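Local coordinates for alpha,alpha-trehalose-phosphate synthase (UDP-forming) (Burkholderia xenovorans, PDB 5HXA), which belongs to glycosyltransferase family 20 and has the GT-B architecture, two Rossmann-like domains facing each other across a cleft, at residues V203-I206 with Q210-T213; E180-M185 with H221-F226; W94-Y99 with R173-H178. All blocks are in the same frame, centred on the assembly; numbering follows the deposited sequence. Where two conformers were deposited one is given.

Contact 1: residues V203-I206 with Q210-T213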
loop_
_atom_site.group_PDB
_atom_site.type_symbol
_atom_site.label_atom_id
_atom_site.label_comp_id
_atom_site.label_asym_id
_atom_site.label_seq_id
_atom_site.Cartn_x
_atom_site.Cartn_y
_atom_site.Cartn_z
ATOM N N VAL A 203 -4.136 -16.338 4.310
ATOM C CA VAL A 203 -3.600 -17.639 3.933
ATOM C C VAL A 203 -2.332 -17.479 3.094
ATOM O O VAL A 203 -1.380 -18.261 3.230
ATOM C CB VAL A 203 -4.682 -18.450 3.197
ATOM C CG1 VAL A 203 -4.089 -19.719 2.608
ATOM C CG2 VAL A 203 -5.840 -18.776 4.158
ATOM N N ASP A 204 -2.290 -16.456 2.230
ATOM C CA ASP A 204 -1.069 -16.194 1.462
ATOM C C ASP A 204 0.128 -15.957 2.375
ATOM O O ASP A 204 1.241 -16.428 2.093
ATOM C CB ASP A 204 -1.252 -14.980 0.551
ATOM C CG ASP A 204 -1.970 -15.311 -0.753
ATOM O OD1 ASP A 204 -2.166 -16.506 -1.061
ATOM O OD2 ASP A 204 -2.328 -14.359 -1.479
ATOM N N PHE A 205 -0.058 -15.194 3.451
ATOM C CA PHE A 205 1.074 -14.941 4.334
ATOM C C PHE A 205 1.593 -16.250 4.900
ATOM O O PHE A 205 2.806 -16.514 4.907
ATOM C CB PHE A 205 0.692 -13.993 5.475
ATOM C CG PHE A 205 1.825 -13.766 6.438
ATOM C CD1 PHE A 205 2.769 -12.774 6.194
ATOM C CD2 PHE A 205 2.003 -14.607 7.538
ATOM C CE1 PHE A 205 3.853 -12.593 7.056
ATOM C CE2 PHE A 205 3.070 -14.430 8.399
ATOM C CZ PHE A 205 3.997 -13.420 8.162
ATOM N N ILE A 206 0.671 -17.089 5.360
ATOM C CA ILE A 206 1.037 -18.338 6.017
ATOM C C ILE A 206 1.737 -19.272 5.039
ATOM O O ILE A 206 2.792 -19.840 5.348
ATOM C CB ILE A 206 -0.223 -18.970 6.640
ATOM C CG1 ILE A 206 -0.600 -18.175 7.897
ATOM C CG2 ILE A 206 -0.039 -20.475 6.945
ATOM C CD1 ILE A 206 -1.905 -18.560 8.485
ATOM N N GLN A 210 5.997 -20.107 4.509
ATOM C CA GLN A 210 6.246 -21.496 4.918
ATOM C C GLN A 210 5.886 -21.730 6.383
ATOM O O GLN A 210 6.535 -22.511 7.081
ATOM C CB GLN A 210 7.692 -21.924 4.649
ATOM C CG GLN A 210 7.987 -22.188 3.188
ATOM C CD GLN A 210 8.108 -20.911 2.398
ATOM O OE1 GLN A 210 8.791 -19.976 2.822
ATOM N NE2 GLN A 210 7.439 -20.852 1.252
ATOM N N HIS A 211 4.835 -21.058 6.850
ATOM C CA HIS A 211 4.356 -21.245 8.215
ATOM C C HIS A 211 3.283 -22.312 8.321
ATOM O O HIS A 211 2.990 -22.775 9.430
ATOM C CB HIS A 211 3.786 -19.934 8.766
ATOM C CG HIS A 211 4.761 -18.808 8.750
ATOM N ND1 HIS A 211 5.924 -18.827 9.488
ATOM C CD2 HIS A 211 4.758 -17.635 8.076
ATOM C CE1 HIS A 211 6.594 -17.709 9.272
ATOM N NE2 HIS A 211 5.910 -16.970 8.418
ATOM N N GLY A 212 2.672 -22.690 7.206
ATOM C CA GLY A 212 1.595 -23.657 7.258
ATOM C C GLY A 212 1.065 -23.905 5.868
ATOM O O GLY A 212 1.586 -23.386 4.877
ATOM N N THR A 213 0.006 -24.708 5.806
ATOM C CA THR A 213 -0.555 -25.134 4.533
ATOM C C THR A 213 -2.073 -25.036 4.600
ATOM O O THR A 213 -2.667 -25.033 5.678
ATOM C CB THR A 213 -0.139 -26.581 4.188
ATOM O OG1 THR A 213 -0.509 -27.447 5.271
ATOM C CG2 THR A 213 1.376 -26.688 3.977
#

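Contact 2: residues E180-M185 with H221-F226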
loop_
_atom_site.group_PDB
_atom_site.type_symbol
_atom_site.label_atom_id
_atom_site.label_comp_id
_atom_site.label_asym_id
_atom_site.label_seq_id
_atom_site.Cartn_x
_atom_site.Cartn_y
_atom_site.Cartn_z
ATOM N N GLU A 180 4.841 -12.380 14.775
ATOM C CA GLU A 180 4.312 -12.813 16.065
ATOM C C GLU A 180 2.790 -12.702 16.100
ATOM O O GLU A 180 2.104 -13.542 16.706
ATOM C CB GLU A 180 4.959 -11.966 17.170
ATOM C CG GLU A 180 4.487 -12.258 18.570
ATOM C CD GLU A 180 5.338 -11.558 19.621
ATOM O OE1 GLU A 180 5.563 -10.329 19.500
ATOM O OE2 GLU A 180 5.793 -12.249 20.559
ATOM N N LEU A 181 2.243 -11.684 15.435
ATOM C CA LEU A 181 0.798 -11.480 15.417
ATOM C C LEU A 181 0.088 -12.583 14.642
ATOM O O LEU A 181 -0.937 -13.100 15.091
ATOM C CB LEU A 181 0.477 -10.111 14.817
ATOM C CG LEU A 181 0.825 -8.896 15.700
ATOM C CD1 LEU A 181 0.699 -7.592 14.906
ATOM C CD2 LEU A 181 -0.030 -8.851 16.974
ATOM N N VAL A 182 0.599 -12.946 13.461
ATOM C CA VAL A 182 -0.057 -14.011 12.696
ATOM C C VAL A 182 0.030 -15.333 13.444
ATOM O O VAL A 182 -0.945 -16.092 13.506
ATOM C CB VAL A 182 0.541 -14.125 11.284
ATOM C CG1 VAL A 182 -0.027 -15.362 10.577
ATOM C CG2 VAL A 182 0.237 -12.838 10.481
ATOM N N LYS A 183 1.201 -15.637 14.017
ATOM C CA LYS A 183 1.326 -16.843 14.830
ATOM C C LYS A 183 0.275 -16.866 15.933
ATOM O O LYS A 183 -0.432 -17.864 16.116
ATOM C CB LYS A 183 2.731 -16.933 15.432
ATOM C CG LYS A 183 2.860 -18.118 16.419
ATOM C CD LYS A 183 4.307 -18.319 16.878
ATOM C CE LYS A 183 4.421 -19.482 17.865
ATOM N NZ LYS A 183 5.851 -19.829 18.127
ATOM N N ALA A 184 0.138 -15.753 16.664
ATOM C CA ALA A 184 -0.844 -15.699 17.743
ATOM C C ALA A 184 -2.259 -15.880 17.215
ATOM O O ALA A 184 -3.094 -16.517 17.865
ATOM C CB ALA A 184 -0.723 -14.383 18.512
ATOM N N MET A 185 -2.556 -15.326 16.037
ATOM C CA MET A 185 -3.903 -15.480 15.486
ATOM C C MET A 185 -4.273 -16.947 15.263
ATOM O O MET A 185 -5.457 -17.295 15.297
ATOM C CB MET A 185 -4.036 -14.711 14.172
ATOM C CG MET A 185 -4.110 -13.181 14.346
ATOM S SD MET A 185 -4.016 -12.331 12.762
ATOM C CE MET A 185 -5.693 -12.534 12.125
ATOM N N HIS A 221 -3.460 -25.625 8.433
ATOM C CA HIS A 221 -2.537 -26.226 9.391
ATOM C C HIS A 221 -1.342 -25.295 9.511
ATOM O O HIS A 221 -0.536 -25.196 8.581
ATOM C CB HIS A 221 -2.099 -27.611 8.924
ATOM C CG HIS A 221 -1.262 -28.349 9.923
ATOM N ND1 HIS A 221 -0.693 -29.576 9.653
ATOM C CD2 HIS A 221 -0.922 -28.049 11.199
ATOM C CE1 HIS A 221 -0.031 -29.996 10.719
ATOM N NE2 HIS A 221 -0.150 -29.085 11.670
ATOM N N ALA A 222 -1.217 -24.613 10.645
ATOM C CA ALA A 222 -0.126 -23.660 10.802
ATOM C C ALA A 222 0.269 -23.573 12.267
ATOM O O ALA A 222 -0.592 -23.636 13.148
ATOM C CB ALA A 222 -0.525 -22.277 10.269
ATOM N N TYR A 223 1.574 -23.435 12.518
ATOM C CA TYR A 223 2.101 -23.276 13.875
ATOM C C TYR A 223 1.612 -24.396 14.794
ATOM O O TYR A 223 1.202 -24.160 15.938
ATOM C CB TYR A 223 1.737 -21.903 14.452
ATOM C CG TYR A 223 2.007 -20.740 13.510
ATOM C CD1 TYR A 223 3.275 -20.179 13.413
ATOM C CD2 TYR A 223 0.993 -20.210 12.725
ATOM C CE1 TYR A 223 3.519 -19.108 12.544
ATOM C CE2 TYR A 223 1.227 -19.145 11.859
ATOM C CZ TYR A 223 2.496 -18.601 11.777
ATOM O OH TYR A 223 2.738 -17.546 10.924
ATOM N N ASN A 224 1.620 -25.629 14.269
ATOM C CA ASN A 224 1.283 -26.833 15.026
ATOM C C ASN A 224 -0.184 -26.867 15.461
ATOM O O ASN A 224 -0.528 -27.541 16.444
ATOM C CB ASN A 224 2.201 -26.983 16.245
ATOM C CG ASN A 224 2.227 -28.400 16.804
ATOM O OD1 ASN A 224 1.836 -29.369 16.136
ATOM N ND2 ASN A 224 2.693 -28.525 18.048
ATOM N N ARG A 225 -1.062 -26.171 14.744
ATOM C CA ARG A 225 -2.490 -26.158 15.053
ATOM C C ARG A 225 -3.291 -26.206 13.759
ATOM O O ARG A 225 -2.841 -25.725 12.714
ATOM C CB ARG A 225 -2.902 -24.894 15.854
ATOM C CG ARG A 225 -2.269 -24.737 17.238
ATOM C CD ARG A 225 -2.848 -23.511 17.989
ATOM N NE ARG A 225 -4.313 -23.591 18.089
ATOM C CZ ARG A 225 -4.984 -24.090 19.127
ATOM N NH1 ARG A 225 -4.340 -24.545 20.195
ATOM N NH2 ARG A 225 -6.314 -24.134 19.098
ATOM N N PHE A 226 -4.488 -26.784 13.837
ATOM C CA PHE A 226 -5.475 -26.671 12.771
ATOM C C PHE A 226 -6.508 -25.616 13.154
ATOM O O PHE A 226 -6.830 -25.440 14.331
ATOM C CB PHE A 226 -6.172 -28.013 12.502
ATOM C CG PHE A 226 -5.436 -28.903 11.516
ATOM C CD1 PHE A 226 -4.342 -29.652 11.922
ATOM C CD2 PHE A 226 -5.837 -28.976 10.186
ATOM C CE1 PHE A 226 -3.649 -30.472 11.020
ATOM C CE2 PHE A 226 -5.148 -29.790 9.275
ATOM C CZ PHE A 226 -4.061 -30.545 9.695
#

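Contact 3: residues W94-Y99 with R173-H178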
loop_
_atom_site.group_PDB
_atom_site.type_symbol
_atom_site.label_atom_id
_atom_site.label_comp_id
_atom_site.label_asym_id
_atom_site.label_seq_id
_atom_site.Cartn_x
_atom_site.Cartn_y
_atom_site.Cartn_z
ATOM N N TRP A 94 -4.577 0.028 12.561
ATOM C CA TRP A 94 -5.638 0.632 11.756
ATOM C C TRP A 94 -5.116 1.247 10.461
ATOM O O TRP A 94 -5.627 0.883 9.386
ATOM C CB TRP A 94 -6.423 1.661 12.583
ATOM C CG TRP A 94 -7.440 2.387 11.721
ATOM C CD1 TRP A 94 -7.224 3.486 10.912
ATOM C CD2 TRP A 94 -8.812 2.040 11.562
ATOM N NE1 TRP A 94 -8.391 3.835 10.272
ATOM C CE2 TRP A 94 -9.382 2.969 10.658
ATOM C CE3 TRP A 94 -9.623 1.039 12.105
ATOM C CZ2 TRP A 94 -10.721 2.921 10.286
ATOM C CZ3 TRP A 94 -10.961 0.994 11.735
ATOM C CH2 TRP A 94 -11.495 1.931 10.836
ATOM N N PRO A 95 -4.129 2.156 10.463
ATOM C CA PRO A 95 -3.688 2.714 9.170
ATOM C C PRO A 95 -3.087 1.674 8.235
ATOM O O PRO A 95 -3.374 1.694 7.031
ATOM C CB PRO A 95 -2.665 3.791 9.573
ATOM C CG PRO A 95 -2.241 3.436 10.954
ATOM C CD PRO A 95 -3.447 2.809 11.599
ATOM N N THR A 96 -2.268 0.752 8.748
ATOM C CA THR A 96 -1.661 -0.255 7.876
ATOM C C THR A 96 -2.702 -1.204 7.281
ATOM O O THR A 96 -2.644 -1.532 6.086
ATOM C CB THR A 96 -0.604 -1.047 8.650
ATOM O OG1 THR A 96 0.383 -0.142 9.145
ATOM C CG2 THR A 96 0.091 -2.055 7.728
ATOM N N PHE A 97 -3.651 -1.679 8.093
ATOM C CA PHE A 97 -4.664 -2.583 7.547
ATOM C C PHE A 97 -5.557 -1.884 6.522
ATOM O O PHE A 97 -6.189 -2.567 5.710
ATOM C CB PHE A 97 -5.549 -3.177 8.659
ATOM C CG PHE A 97 -4.915 -4.320 9.429
ATOM C CD1 PHE A 97 -3.533 -4.392 9.616
ATOM C CD2 PHE A 97 -5.714 -5.322 9.966
ATOM C CE1 PHE A 97 -2.966 -5.440 10.342
ATOM C CE2 PHE A 97 -5.162 -6.379 10.686
ATOM C CZ PHE A 97 -3.785 -6.441 10.873
ATOM N N HIS A 98 -5.639 -0.546 6.557
ATOM C CA HIS A 98 -6.324 0.228 5.525
ATOM C C HIS A 98 -5.371 0.715 4.430
ATOM O O HIS A 98 -5.676 1.692 3.733
ATOM C CB HIS A 98 -7.090 1.400 6.161
ATOM C CG HIS A 98 -8.298 0.958 6.934
ATOM N ND1 HIS A 98 -8.237 0.572 8.258
ATOM C CD2 HIS A 98 -9.589 0.789 6.555
ATOM C CE1 HIS A 98 -9.441 0.205 8.666
ATOM N NE2 HIS A 98 -10.278 0.323 7.652
ATOM N N TYR A 99 -4.230 0.046 4.265
ATOM C CA TYR A 99 -3.307 0.303 3.157
ATOM C C TYR A 99 -2.744 1.721 3.202
ATOM O O TYR A 99 -2.474 2.336 2.163
ATOM C CB TYR A 99 -3.976 0.007 1.806
ATOM C CG TYR A 99 -4.097 -1.486 1.547
ATOM C CD1 TYR A 99 -5.054 -2.258 2.214
ATOM C CD2 TYR A 99 -3.241 -2.129 0.659
ATOM C CE1 TYR A 99 -5.163 -3.629 1.987
ATOM C CE2 TYR A 99 -3.339 -3.502 0.429
ATOM C CZ TYR A 99 -4.300 -4.246 1.095
ATOM O OH TYR A 99 -4.393 -5.603 0.870
ATOM N N ARG A 173 3.791 -6.943 6.184
ATOM C CA ARG A 173 5.138 -7.108 6.718
ATOM C C ARG A 173 5.794 -5.784 7.090
ATOM O O ARG A 173 6.866 -5.802 7.712
ATOM C CB ARG A 173 6.020 -7.884 5.728
ATOM C CG ARG A 173 6.363 -7.180 4.407
ATOM C CD ARG A 173 6.965 -8.196 3.406
ATOM N NE ARG A 173 7.541 -7.575 2.213
ATOM C CZ ARG A 173 8.840 -7.339 2.046
ATOM N NH1 ARG A 173 9.706 -7.673 2.996
ATOM N NH2 ARG A 173 9.276 -6.763 0.934
ATOM N N THR A 174 5.176 -4.645 6.764
ATOM C CA THR A 174 5.709 -3.372 7.242
ATOM C C THR A 174 5.458 -3.177 8.737
ATOM O O THR A 174 6.147 -2.369 9.368
ATOM C CB THR A 174 5.131 -2.186 6.448
ATOM O OG1 THR A 174 3.717 -2.074 6.667
ATOM C CG2 THR A 174 5.411 -2.348 4.945
ATOM N N ILE A 175 4.505 -3.902 9.319
ATOM C CA ILE A 175 4.292 -3.882 10.772
ATOM C C ILE A 175 5.392 -4.723 11.420
ATOM O O ILE A 175 5.465 -5.933 11.163
ATOM C CB ILE A 175 2.904 -4.427 11.140
ATOM C CG1 ILE A 175 1.794 -3.555 10.543
ATOM C CG2 ILE A 175 2.757 -4.569 12.660
ATOM C CD1 ILE A 175 0.442 -4.289 10.498
ATOM N N PRO A 176 6.263 -4.155 12.249
ATOM C CA PRO A 176 7.486 -4.878 12.642
ATOM C C PRO A 176 7.200 -6.210 13.325
ATOM O O PRO A 176 7.816 -7.217 12.955
ATOM C CB PRO A 176 8.211 -3.876 13.558
ATOM C CG PRO A 176 7.819 -2.544 12.958
ATOM C CD PRO A 176 6.340 -2.727 12.618
ATOM N N PRO A 177 6.259 -6.302 14.301
ATOM C CA PRO A 177 5.983 -7.632 14.886
ATOM C C PRO A 177 4.942 -8.474 14.148
ATOM O O PRO A 177 4.287 -9.316 14.775
ATOM C CB PRO A 177 5.491 -7.293 16.298
ATOM C CG PRO A 177 4.765 -5.985 16.100
ATOM C CD PRO A 177 5.592 -5.230 15.075
ATOM N N HIS A 178 4.790 -8.289 12.832
ATOM C CA HIS A 178 3.714 -8.974 12.113
ATOM C C HIS A 178 3.807 -10.492 12.241
ATOM O O HIS A 178 2.776 -11.170 12.304
ATOM C CB HIS A 178 3.713 -8.573 10.634
ATOM C CG HIS A 178 4.935 -9.007 9.888
ATOM N ND1 HIS A 178 6.105 -8.278 9.888
ATOM C CD2 HIS A 178 5.167 -10.094 9.113
ATOM C CE1 HIS A 178 7.011 -8.903 9.154
ATOM N NE2 HIS A 178 6.466 -10.008 8.675
HETATM O O HOH W 1 3.064 -0.483 8.939
#

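Contact 1: residues V203-I206 with Q210-T213
Ile-206 and His-211 meet where helix 196-208 turns into strand 212-214. The carbonyl oxygen of Ile-206 takes the backbone N-H of His-211 at 2.8 Å, the donor lying almost on the extension of the C=O bond (162°), and a weak second bond from Gly-212 N arrives at 3.4 Å. The CG2 methyl of Ile-206 lies against the glycine backbone, 3.5 Å from Gly-212 N, and no side chain at Gly-212 intervenes.

Beside this, the imidazole of His-211 reaches Phe-205, His-211 CD2 standing 3.6 Å from Phe-205 CE2. The two planes are nearly parallel (17°), but the rings are slid apart, with centroids 5.3 Å from each other, so they barely overlap. Phe-205 gets there because its CG is anti to the backbone N (chi1 177°).

Behind these contacts stands a Schellman motif: Gln-210, with positive phi, leaves the helix and brings His-211 N back to Ile-206 O. The imidazole also meets the ring of Tyr-223, on the same side of its plane as Phe-205, while Val-182 of helix 178-185 packs on both Phe-205 and Ile-206. Asp-204 points elsewhere, to Gln-200 and, by a salt bridge, to Arg-208 of the second subunit.

The join is thus polar at one atom and apolar around it: a carbonyl of the last turn is taken up by the chain that follows, with Ile-206 CG2 and both rings packed alongside.

Contact 2: residues E180-M185 with H221-F226
Tyr-223 lays its ring on Lys-183, reaching from the tip of a beta hairpin to helix 178-185. The hairpin joins strands 219-222 and 225-231 of the N-terminal GT-B sheet through a type I' turn, with Tyr-223 and Asn-224 at positive phi in its two corner positions. Paired backbone bonds close it, Ala-222 N to Arg-225 O (2.9 Å) and Arg-225 N to Ala-222 O (3.0 Å).

The main contact is CH-pi. Lys-183 CA sits over the middle of the ring, 3.7 Å from its centroid and 11° off the normal, and the start of the extended lysine chain continues across the same face, CG coming 3.7 Å from Tyr-223 CD1. The ammonium end runs on away from the hairpin. Tyr-223 CG is anti to its carbonyl carbon (chi1 -48°), which directs the ring at the helix.

Polar links to the helix end lie outside this pair: Arg-225 NE makes a weak hydrogen bond to Cys-186 O, just past the last turn.

Apolar packing finishes the contact at the far end of the tyrosine. Val-182 crosses it at about a right angle, CG1 4.2 Å from Tyr-223 CE2; the same methyl lies 3.5 Å from Tyr-223 OH, in van der Waals contact.

Contact 3: residues W94-Y99 with R173-H178
Thr-96 and Thr-174 are joined by a single water inside an otherwise apolar, buried contact. The water lies 2.7 Å from Thr-96 OG1 and donates to Thr-174 OG1 at 2.8 Å. Each hydroxyl also has a backbone partner in its own part of the chain: Thr-96 OG1 bonds to Thr-92 O, one turn back in helix 78-97, and Thr-174 OG1 to Val-171 O in helix 169-172. For Thr-174, a chi1 of 65° sets OG1 between its backbone N and carbonyl carbon, a rotation that brings it to both Val-171 O and the water.

Next to the water, Ile-175 reaches from the loop to the helix. Its CD1 touches two residues at once, approaching Thr-96 CG2 to 3.6 Å and meeting Phe-97 at the rim of the ring, in its plane, 3.6 Å from CE1. Leu-93, a turn earlier, also packs on Ile-175, and Phe-166 meets Phe-97 edge-to-face.

A histidine side chain bonds back to a carbonyl in each segment, at the helix end and at the turn. Ile-175 O accepts His-178 ND1 at 2.7 Å and His-178 N at 3.0 Å, holding the type I turn from Ile-175 to His-178 that starts helix 178-185, with Pro-177 at the N-cap. In the other segment Trp-94 O takes His-98 ND1 (2.9 Å) and His-98 N from opposite faces of its carbonyl plane, at the helix end that a Schellman motif closes, with Tyr-99 as its C-prime residue. Phe-413 of the second subunit packs on Thr-174, which places the loop at the dimer interface.

The two threonine hydroxyls are therefore paired without meeting directly: backbone carbonyls anchor them, the water spans them, and methyl and ring carbons pack alongside.

From the N terminus, contact 3 closes first: the end of helix 78-97 meets the loop 173-178, enclosing 73 residues that include strands 134-138 and 158-161. That loop leads directly into helix 178-185, which opens contact 2. The chain then passes through strand 190-193 and helix 196-208, makes contact 1 as a short local closure, and returns at the hairpin 221-226 to complete contact 2. Contact 1 thus nests within contact 2, while contact 3 precedes both. Thr-213 N probably bonds to His-221 O, pairing the edge strand 212-214 with its neighbour 219-222, and Phe-205 CE1 packs 3.5 Å from His-178 CD2, joining contacts 1 and 3.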